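Local structure of putative major capsid protein (Cafeteriavirus-dependent mavirus, 6G44) at residues S91-K99 and N161-S169; P144-I154 and R173-Y182. The protein probably forms the protein shell of the virophage, its double jelly-roll chains assembling as trimers into the capsid. All blocks are in the same frame, centred on the assembly; numbering follows the deposited sequence. Where two conformers were deposited one is given.

Interaction 1 (S91-K99 and N161-S169); sequences SLKDQIGLK and NPYRQGTES. With SO4 (sulfate ion), chain F; SO4 (sulfate ion), chain K.
The loop 161-169 holds D94 at two points, its backbone O and its carboxylate. The backbone O of D94 receives N161 ND2 at 2.9 Å, a nearly straight bond (175°) lying in both the carbonyl plane and the amide plane of N161. D94 OD1 takes the backbone N of Q165 at 3.0 Å, from above the carboxylate plane, while CG of E168 packs against both oxygens. Next to it, K93 crosses Q165 and E168 at about a right angle; bends at chi2 and chi4 bring NZ to a salt bridge with E168 OE1 (3.2 Å), whose hydrogen bond is weak, and to O1 of a sulfate ion (2.9 Å). The ring of Y163 lies along strand 96-98, with the backbone N of G97 over one face and L98 O at its edge, 3.5 Å from CE1; its OH bonds to R176. In the second shell, an Asx turn, Y163 N to N161 OD1, sets the amide, and R164 NE and NH2 both hold E168 O side-on. E168 OE2 turns to the backbone N of M159 in the second subunit. With D94 OD2 and E168 OE1 only 4.1 Å apart, the K93 ammonium in this conformer may partly offset the two negative charges, though it also serves the sulfate.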
loop_
_atom_site.group_PDB
_atom_site.type_symbol
_atom_site.label_atom_id
_atom_site.label_comp_id
_atom_site.label_asym_id
_atom_site.label_seq_id
_atom_site.Cartn_x
_atom_site.Cartn_y
_atom_site.Cartn_z
ATOM N N SER C 91 28.191 1.096 -18.547
ATOM C CA SER C 91 28.044 1.173 -17.092
ATOM C C SER C 91 27.215 0.019 -16.511
ATOM O O SER C 91 27.480 -0.446 -15.401
ATOM C CB SER C 91 27.456 2.520 -16.653
ATOM O OG SER C 91 26.044 2.603 -16.850
ATOM N N LEU C 92 26.211 -0.405 -17.284
ATOM C CA LEU C 92 25.201 -1.409 -16.877
ATOM C C LEU C 92 24.315 -0.942 -15.716
ATOM O O LEU C 92 23.555 -1.729 -15.173
ATOM C CB LEU C 92 25.824 -2.767 -16.569
ATOM C CG LEU C 92 26.559 -3.387 -17.773
ATOM C CD1 LEU C 92 27.232 -4.680 -17.341
ATOM C CD2 LEU C 92 25.626 -3.630 -18.939
ATOM N N LYS C 93 24.375 0.346 -15.381
ATOM C CA LYS C 93 23.670 0.799 -14.192
ATOM C C LYS C 93 22.163 0.622 -14.391
ATOM O O LYS C 93 21.590 1.066 -15.382
ATOM C CB LYS C 93 24.027 2.244 -13.845
ATOM C CG LYS C 93 23.368 2.801 -12.579
ATOM C CD LYS C 93 23.567 1.945 -11.338
ATOM C CE LYS C 93 23.057 2.673 -10.097
ATOM N NZ LYS C 93 23.835 3.919 -9.810
ATOM N N ASP C 94 21.554 -0.059 -13.420
ATOM C CA ASP C 94 20.101 -0.300 -13.407
ATOM C C ASP C 94 19.590 -1.080 -14.620
ATOM O O ASP C 94 18.455 -0.917 -15.068
ATOM C CB ASP C 94 19.320 1.025 -13.201
ATOM C CG ASP C 94 19.640 1.708 -11.879
ATOM O OD1 ASP C 94 19.868 1.023 -10.874
ATOM O OD2 ASP C 94 19.618 2.960 -11.840
ATOM N N GLN C 95 20.433 -1.954 -15.176
ATOM C CA GLN C 95 20.070 -2.659 -16.403
ATOM C C GLN C 95 20.050 -4.187 -16.325
ATOM O O GLN C 95 19.551 -4.817 -17.262
ATOM C CB GLN C 95 21.026 -2.233 -17.523
ATOM C CG GLN C 95 20.690 -0.833 -17.998
ATOM C CD GLN C 95 21.680 -0.267 -18.991
ATOM O OE1 GLN C 95 22.889 -0.377 -18.797
ATOM N NE2 GLN C 95 21.158 0.370 -20.047
ATOM N N ILE C 96 20.507 -4.787 -15.231
ATOM C CA ILE C 96 20.603 -6.241 -15.100
ATOM C C ILE C 96 19.814 -6.697 -13.881
ATOM O O ILE C 96 19.912 -6.087 -12.802
ATOM C CB ILE C 96 22.079 -6.703 -14.897
ATOM C CG1 ILE C 96 22.988 -6.196 -16.019
ATOM C CG2 ILE C 96 22.172 -8.221 -14.795
ATOM C CD1 ILE C 96 22.620 -6.688 -17.400
ATOM N N GLY C 97 19.071 -7.769 -14.038
ATOM C CA GLY C 97 18.401 -8.400 -12.920
ATOM C C GLY C 97 17.876 -9.740 -13.299
ATOM O O GLY C 97 18.408 -10.412 -14.205
ATOM N N LEU C 98 16.790 -10.141 -12.644
ATOM C CA LEU C 98 16.123 -11.392 -12.926
ATOM C C LEU C 98 14.698 -11.182 -13.427
ATOM O O LEU C 98 14.060 -10.167 -13.095
ATOM C CB LEU C 98 16.128 -12.301 -11.688
ATOM C CG LEU C 98 17.494 -12.654 -11.112
ATOM C CD1 LEU C 98 17.372 -13.449 -9.830
ATOM C CD2 LEU C 98 18.363 -13.408 -12.109
ATOM N N LYS C 99 14.214 -12.136 -14.216
ATOM C CA LYS C 99 12.810 -12.162 -14.635
ATOM C C LYS C 99 11.917 -12.450 -13.435
ATOM O O LYS C 99 12.407 -12.887 -12.387
ATOM C CB LYS C 99 12.605 -13.160 -15.782
ATOM C CG LYS C 99 13.329 -12.719 -17.054
ATOM C CD LYS C 99 12.987 -13.593 -18.236
ATOM C CE LYS C 99 13.670 -13.114 -19.503
ATOM N NZ LYS C 99 13.248 -13.932 -20.659
ATOM N N ASN C 161 11.216 0.768 -13.981
ATOM C CA ASN C 161 12.328 -0.092 -14.397
ATOM C C ASN C 161 12.601 -1.076 -13.278
ATOM O O ASN C 161 13.207 -0.706 -12.274
ATOM C CB ASN C 161 13.579 0.764 -14.661
ATOM C CG ASN C 161 14.815 -0.070 -14.891
ATOM O OD1 ASN C 161 14.719 -1.284 -15.092
ATOM N ND2 ASN C 161 16.003 0.571 -14.843
ATOM N N PRO C 162 12.201 -2.337 -13.458
ATOM C CA PRO C 162 12.403 -3.326 -12.404
ATOM C C PRO C 162 13.885 -3.683 -12.194
ATOM O O PRO C 162 14.207 -4.324 -11.211
ATOM C CB PRO C 162 11.611 -4.532 -12.885
ATOM C CG PRO C 162 11.667 -4.430 -14.354
ATOM C CD PRO C 162 11.614 -2.962 -14.664
ATOM N N TYR C 163 14.786 -3.228 -13.078
ATOM C CA TYR C 163 16.221 -3.459 -12.824
ATOM C C TYR C 163 16.909 -2.321 -12.116
ATOM O O TYR C 163 18.118 -2.370 -11.920
ATOM C CB TYR C 163 16.940 -3.912 -14.118
ATOM C CG TYR C 163 16.226 -5.078 -14.766
ATOM C CD1 TYR C 163 15.734 -6.162 -14.018
ATOM C CD2 TYR C 163 16.000 -5.109 -16.152
ATOM C CE1 TYR C 163 15.016 -7.187 -14.604
ATOM C CE2 TYR C 163 15.300 -6.149 -16.747
ATOM C CZ TYR C 163 14.807 -7.186 -15.982
ATOM O OH TYR C 163 14.070 -8.224 -16.497
ATOM N N ARG C 164 16.117 -1.385 -11.565
ATOM C CA ARG C 164 16.691 -0.369 -10.704
ATOM C C ARG C 164 17.193 -1.212 -9.487
ATOM O O ARG C 164 16.514 -2.085 -8.931
ATOM C CB ARG C 164 15.581 0.560 -10.179
ATOM C CG ARG C 164 15.287 1.697 -11.164
ATOM C CD ARG C 164 13.948 2.415 -10.968
ATOM N NE ARG C 164 13.950 3.257 -9.764
ATOM C CZ ARG C 164 12.911 3.905 -9.247
ATOM N NH1 ARG C 164 11.705 3.876 -9.807
ATOM N NH2 ARG C 164 13.072 4.598 -8.137
ATOM N N GLN C 165 18.418 -0.882 -9.101
ATOM C CA GLN C 165 19.001 -1.533 -7.922
ATOM C C GLN C 165 18.352 -1.008 -6.647
ATOM O O GLN C 165 17.528 -0.081 -6.686
ATOM C CB GLN C 165 20.498 -1.393 -7.935
ATOM C CG GLN C 165 21.072 -0.036 -7.825
ATOM C CD GLN C 165 22.610 -0.125 -7.818
ATOM O OE1 GLN C 165 23.260 0.466 -6.982
ATOM N NE2 GLN C 165 23.184 -0.834 -8.806
ATOM N N GLY C 166 18.665 -1.651 -5.531
ATOM C CA GLY C 166 18.085 -1.265 -4.247
ATOM C C GLY C 166 18.262 0.192 -3.880
ATOM O O GLY C 166 17.349 0.854 -3.439
ATOM N N THR C 167 19.457 0.722 -4.110
ATOM C CA THR C 167 19.699 2.140 -3.799
ATOM C C THR C 167 18.924 3.088 -4.699
ATOM O O THR C 167 18.854 4.300 -4.437
ATOM C CB THR C 167 21.188 2.493 -3.869
ATOM O OG1 THR C 167 21.626 2.326 -5.229
ATOM C CG2 THR C 167 22.013 1.669 -2.893
ATOM N N GLU C 168 18.328 2.571 -5.768
ATOM C CA GLU C 168 17.518 3.335 -6.679
ATOM C C GLU C 168 16.030 3.032 -6.523
ATOM O O GLU C 168 15.235 3.495 -7.306
ATOM C CB GLU C 168 17.989 3.033 -8.127
ATOM C CG GLU C 168 19.476 3.317 -8.338
ATOM C CD GLU C 168 19.847 4.788 -8.412
ATOM O OE1 GLU C 168 21.052 5.084 -8.663
ATOM O OE2 GLU C 168 18.965 5.645 -8.293
ATOM N N SER C 169 15.660 2.238 -5.521
ATOM C CA SER C 169 14.290 1.761 -5.331
ATOM C C SER C 169 13.769 2.142 -3.958
ATOM O O SER C 169 14.236 1.620 -2.948
ATOM C CB SER C 169 14.193 0.242 -5.486
ATOM O OG SER C 169 14.625 -0.175 -6.781
HETATM S S SO4 F . 25.370 3.803 -6.435
HETATM O O1 SO4 F . 25.245 2.815 -7.531
HETATM O O2 SO4 F . 25.017 5.150 -6.934
HETATM O O3 SO4 F . 24.462 3.407 -5.329
HETATM O O4 SO4 F . 26.792 3.862 -6.047
HETATM S S SO4 K . 10.116 7.125 -7.981
HETATM O O1 SO4 K . 10.965 8.020 -8.807
HETATM O O2 SO4 K . 9.740 5.895 -8.746
HETATM O O3 SO4 K . 8.891 7.899 -7.609
HETATM O O4 SO4 K . 10.926 6.764 -6.774
HETATM O O HOH W 1 22.405 -2.254 -11.033
HETATM O O HOH W 2 20.128 -4.012 -11.090
#

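Interaction 2 (P144-I154 and R173-Y182); sequences PCSDVDEYNKI and RMSRGLGCNY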
loop_
_atom_site.group_PDB
_atom_site.type_symbol
_atom_site.label_atom_id
_atom_site.label_comp_id
_atom_site.label_asym_id
_atom_site.label_seq_id
_atom_site.Cartn_x
_atom_site.Cartn_y
_atom_site.Cartn_z
ATOM N N PRO C 144 11.513 -13.204 -4.235
ATOM C CA PRO C 144 12.122 -11.868 -4.155
ATOM C C PRO C 144 11.910 -11.068 -5.439
ATOM O O PRO C 144 12.082 -9.844 -5.442
ATOM C CB PRO C 144 13.620 -12.146 -3.913
ATOM C CG PRO C 144 13.804 -13.515 -4.526
ATOM C CD PRO C 144 12.535 -14.273 -4.237
ATOM N N CYS C 145 11.578 -11.734 -6.537
ATOM C CA CYS C 145 11.395 -11.057 -7.819
ATOM C C CYS C 145 9.925 -11.149 -8.181
ATOM O O CYS C 145 9.540 -11.913 -9.079
ATOM C CB CYS C 145 12.254 -11.755 -8.870
ATOM S SG CYS C 145 14.018 -11.512 -8.561
ATOM N N SER C 146 9.097 -10.354 -7.497
ATOM C CA SER C 146 7.646 -10.432 -7.622
ATOM C C SER C 146 7.018 -9.366 -8.503
ATOM O O SER C 146 5.862 -9.510 -8.860
ATOM C CB SER C 146 6.954 -10.401 -6.260
ATOM O OG SER C 146 7.266 -9.226 -5.552
ATOM N N ASP C 147 7.755 -8.330 -8.865
ATOM C CA ASP C 147 7.224 -7.296 -9.747
ATOM C C ASP C 147 6.993 -7.884 -11.131
ATOM O O ASP C 147 7.887 -8.592 -11.646
ATOM C CB ASP C 147 8.207 -6.126 -9.800
ATOM C CG ASP C 147 7.790 -5.048 -10.759
ATOM O OD1 ASP C 147 8.174 -5.151 -11.952
ATOM O OD2 ASP C 147 7.104 -4.094 -10.332
ATOM N N VAL C 148 5.827 -7.597 -11.724
ATOM C CA VAL C 148 5.425 -8.092 -13.026
ATOM C C VAL C 148 5.523 -6.960 -14.040
ATOM O O VAL C 148 5.021 -5.847 -13.794
ATOM C CB VAL C 148 4.002 -8.688 -12.947
ATOM C CG1 VAL C 148 3.462 -9.031 -14.312
ATOM C CG2 VAL C 148 3.968 -9.909 -12.034
ATOM N N ASP C 149 6.130 -7.242 -15.190
ATOM C CA ASP C 149 6.340 -6.224 -16.216
ATOM C C ASP C 149 5.018 -5.690 -16.759
ATOM O O ASP C 149 4.068 -6.434 -17.055
ATOM C CB ASP C 149 7.077 -6.802 -17.421
ATOM C CG ASP C 149 8.500 -7.212 -17.115
ATOM O OD1 ASP C 149 9.147 -6.582 -16.287
ATOM O OD2 ASP C 149 8.977 -8.176 -17.761
ATOM N N GLU C 150 4.952 -4.362 -16.902
ATOM C CA GLU C 150 3.785 -3.718 -17.483
ATOM C C GLU C 150 3.891 -3.533 -18.977
ATOM O O GLU C 150 2.862 -3.517 -19.657
ATOM C CB GLU C 150 3.550 -2.363 -16.808
ATOM C CG GLU C 150 3.240 -2.474 -15.320
ATOM C CD GLU C 150 4.444 -2.509 -14.387
ATOM O OE1 GLU C 150 5.600 -2.447 -14.881
ATOM O OE2 GLU C 150 4.211 -2.597 -13.152
ATOM N N TYR C 151 5.116 -3.328 -19.467
ATOM C CA TYR C 151 5.364 -3.004 -20.877
ATOM C C TYR C 151 6.348 -4.011 -21.487
ATOM O O TYR C 151 7.025 -4.750 -20.775
ATOM C CB TYR C 151 5.825 -1.557 -21.054
ATOM C CG TYR C 151 4.915 -0.584 -20.350
ATOM C CD1 TYR C 151 3.662 -0.278 -20.856
ATOM C CD2 TYR C 151 5.257 -0.039 -19.130
ATOM C CE1 TYR C 151 2.809 0.561 -20.171
ATOM C CE2 TYR C 151 4.395 0.792 -18.427
ATOM C CZ TYR C 151 3.170 1.074 -18.957
ATOM O OH TYR C 151 2.326 1.895 -18.231
ATOM N N ASN C 152 6.450 -3.988 -22.809
ATOM C CA ASN C 152 7.220 -4.993 -23.511
ATOM C C ASN C 152 8.711 -4.645 -23.678
ATOM O O ASN C 152 9.442 -5.430 -24.291
ATOM C CB ASN C 152 6.557 -5.321 -24.853
ATOM C CG ASN C 152 6.768 -4.255 -25.904
ATOM O OD1 ASN C 152 7.076 -3.104 -25.616
ATOM N ND2 ASN C 152 6.556 -4.648 -27.162
ATOM N N LYS C 153 9.141 -3.498 -23.155
ATOM C CA LYS C 153 10.540 -3.100 -23.113
ATOM C C LYS C 153 10.834 -2.426 -21.788
ATOM O O LYS C 153 9.970 -1.731 -21.212
ATOM C CB LYS C 153 10.873 -2.095 -24.198
ATOM C CG LYS C 153 10.744 -2.592 -25.618
ATOM C CD LYS C 153 11.408 -1.592 -26.535
ATOM C CE LYS C 153 11.279 -1.951 -27.997
ATOM N NZ LYS C 153 11.120 -0.660 -28.685
ATOM N N ILE C 154 12.070 -2.589 -21.326
ATOM C CA ILE C 154 12.558 -1.982 -20.089
ATOM C C ILE C 154 13.787 -1.177 -20.441
ATOM O O ILE C 154 14.665 -1.676 -21.161
ATOM C CB ILE C 154 12.938 -3.077 -19.066
ATOM C CG1 ILE C 154 11.697 -3.828 -18.599
ATOM C CG2 ILE C 154 13.701 -2.488 -17.890
ATOM C CD1 ILE C 154 11.988 -5.186 -17.964
ATOM N N ARG C 173 9.430 -3.902 -3.354
ATOM C CA ARG C 173 8.620 -4.839 -4.141
ATOM C C ARG C 173 8.622 -4.507 -5.635
ATOM O O ARG C 173 8.284 -5.372 -6.436
ATOM C CB ARG C 173 7.195 -4.989 -3.578
ATOM C CG ARG C 173 6.119 -4.022 -4.061
ATOM C CD ARG C 173 4.763 -4.735 -3.980
ATOM N NE ARG C 173 3.613 -3.843 -4.006
ATOM C CZ ARG C 173 3.016 -3.412 -5.107
ATOM N NH1 ARG C 173 3.461 -3.772 -6.294
ATOM N NH2 ARG C 173 1.968 -2.610 -5.017
ATOM N N MET C 174 9.040 -3.299 -6.019
ATOM C CA MET C 174 9.059 -2.884 -7.421
ATOM C C MET C 174 10.265 -3.433 -8.162
ATOM O O MET C 174 10.319 -3.395 -9.401
ATOM C CB MET C 174 9.137 -1.347 -7.535
ATOM C CG MET C 174 7.938 -0.606 -6.965
ATOM S SD MET C 174 6.463 -0.979 -7.914
ATOM C CE MET C 174 5.725 -2.215 -6.857
ATOM N N SER C 175 11.255 -3.898 -7.406
ATOM C CA SER C 175 12.562 -4.222 -7.990
ATOM C C SER C 175 12.844 -5.720 -8.125
ATOM O O SER C 175 12.686 -6.482 -7.170
ATOM C CB SER C 175 13.663 -3.589 -7.136
ATOM O OG SER C 175 14.966 -3.963 -7.647
ATOM N N ARG C 176 13.318 -6.110 -9.318
ATOM C CA ARG C 176 13.975 -7.406 -9.572
ATOM C C ARG C 176 15.471 -7.223 -9.833
ATOM O O ARG C 176 16.134 -8.123 -10.390
ATOM C CB ARG C 176 13.318 -8.091 -10.769
ATOM C CG ARG C 176 11.807 -8.240 -10.675
ATOM C CD ARG C 176 11.209 -9.205 -11.710
ATOM N NE ARG C 176 11.601 -8.881 -13.093
ATOM C CZ ARG C 176 10.909 -8.139 -13.966
ATOM N NH1 ARG C 176 9.745 -7.570 -13.643
ATOM N NH2 ARG C 176 11.413 -7.909 -15.168
ATOM N N GLY C 177 15.999 -6.083 -9.396
ATOM C CA GLY C 177 17.372 -5.691 -9.688
ATOM C C GLY C 177 18.330 -6.141 -8.620
ATOM O O GLY C 177 17.952 -6.782 -7.633
ATOM N N LEU C 178 19.583 -5.753 -8.811
ATOM C CA LEU C 178 20.646 -6.151 -7.891
ATOM C C LEU C 178 20.556 -5.357 -6.599
ATOM O O LEU C 178 20.006 -4.248 -6.575
ATOM C CB LEU C 178 22.003 -5.948 -8.546
ATOM C CG LEU C 178 22.178 -6.635 -9.903
ATOM C CD1 LEU C 178 23.538 -6.272 -10.505
ATOM C CD2 LEU C 178 21.953 -8.128 -9.813
ATOM N N GLY C 179 21.053 -5.913 -5.510
ATOM C CA GLY C 179 21.203 -5.132 -4.290
ATOM C C GLY C 179 19.880 -4.719 -3.658
ATOM O O GLY C 179 19.806 -3.679 -3.038
ATOM N N CYS C 180 18.836 -5.518 -3.831
ATOM C CA CYS C 180 17.506 -5.139 -3.302
ATOM C C CYS C 180 16.860 -6.287 -2.517
ATOM O O CYS C 180 16.850 -6.242 -1.280
ATOM C CB CYS C 180 16.603 -4.616 -4.410
ATOM S SG CYS C 180 15.124 -3.780 -3.732
ATOM N N ASN C 181 16.353 -7.304 -3.201
ATOM C CA ASN C 181 15.662 -8.416 -2.536
ATOM C C ASN C 181 16.424 -9.739 -2.482
ATOM O O ASN C 181 16.065 -10.605 -1.694
ATOM C CB ASN C 181 14.318 -8.659 -3.202
ATOM C CG ASN C 181 13.445 -7.434 -3.172
ATOM O OD1 ASN C 181 13.398 -6.745 -2.137
ATOM N ND2 ASN C 181 12.765 -7.128 -4.271
ATOM N N TYR C 182 17.468 -9.894 -3.311
ATOM C CA TYR C 182 18.253 -11.155 -3.342
ATOM C C TYR C 182 19.741 -10.863 -3.303
ATOM O O TYR C 182 20.215 -9.804 -3.738
ATOM C CB TYR C 182 17.892 -12.011 -4.570
ATOM C CG TYR C 182 18.034 -11.298 -5.890
ATOM C CD1 TYR C 182 19.247 -11.203 -6.531
ATOM C CD2 TYR C 182 16.929 -10.680 -6.507
ATOM C CE1 TYR C 182 19.397 -10.521 -7.718
ATOM C CE2 TYR C 182 17.069 -9.998 -7.713
ATOM C CZ TYR C 182 18.315 -9.929 -8.327
ATOM O OH TYR C 182 18.515 -9.274 -9.525
HETATM O O HOH W 3 10.029 -7.528 -7.080
#
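R176, D147 and P144 bury the most surface where two arms of the long loop between helix 136-142 and strand 183-186 pack together in the double jelly-roll capsid protein, and the polar centre is a salt-bridge network of R176 with D147 and D149. The arginine chain runs past CB of C145, then bends at chi3 (-53°) to carry its guanidinium to the other arm. NH1 and NH2 meet D149 end-on, both reaching OD1 at 2.9 Å. That oxygen lies close to the guanidinium plane, although the carboxylate is turned 65° from it. NH1 also donates to the backbone O of D147, which it approaches from above the carbonyl plane, and forms a longer salt bridge to D147 OD1 (3.3 Å). NE is taken up by L98 O. D147, with CG anti to its own N (chi1 176°), lays its carboxylate beside the backbone O of M174, an acceptor that offers it no bond. The backbone N of D147 donates to a water that bridges to R173 O and S175 O. At the far end P144 packs CB on CB of N181 (3.6 Å), and its O accepts a weak bond from N181 ND2, whose stronger partner is S172. P144 CB also lies near the plane of the Y182 ring, at its edge. The same ring meets C145 SG obliquely, the sulfur 3.5 Å from CE2, while Y182 OH donates to R176 O at 2.8 Å.

How the interactions relate
From the N terminus the chain passes through 91-99, helices 123-130 and 136-142, then 144-154, 161-169 and 173-182 before strand 183-186. Interaction 1 closes a loop of 61 intervening residues and interaction 2 a shorter one of 18; their segments alternate, so the two closures cross. Segment 144-154 thus falls inside the first loop and 161-169 inside the second. The centres of the two interactions are about 8 Å apart, and the contacts touch: P162 O lies 2.8 Å from R176 N, a probable hydrogen bond. Interaction 1 ties the long connection ahead of strand 183-186 to strand 96-98, which pairs with 242-244, while interaction 2 ties two arms of that connection together; both touch the second subunit.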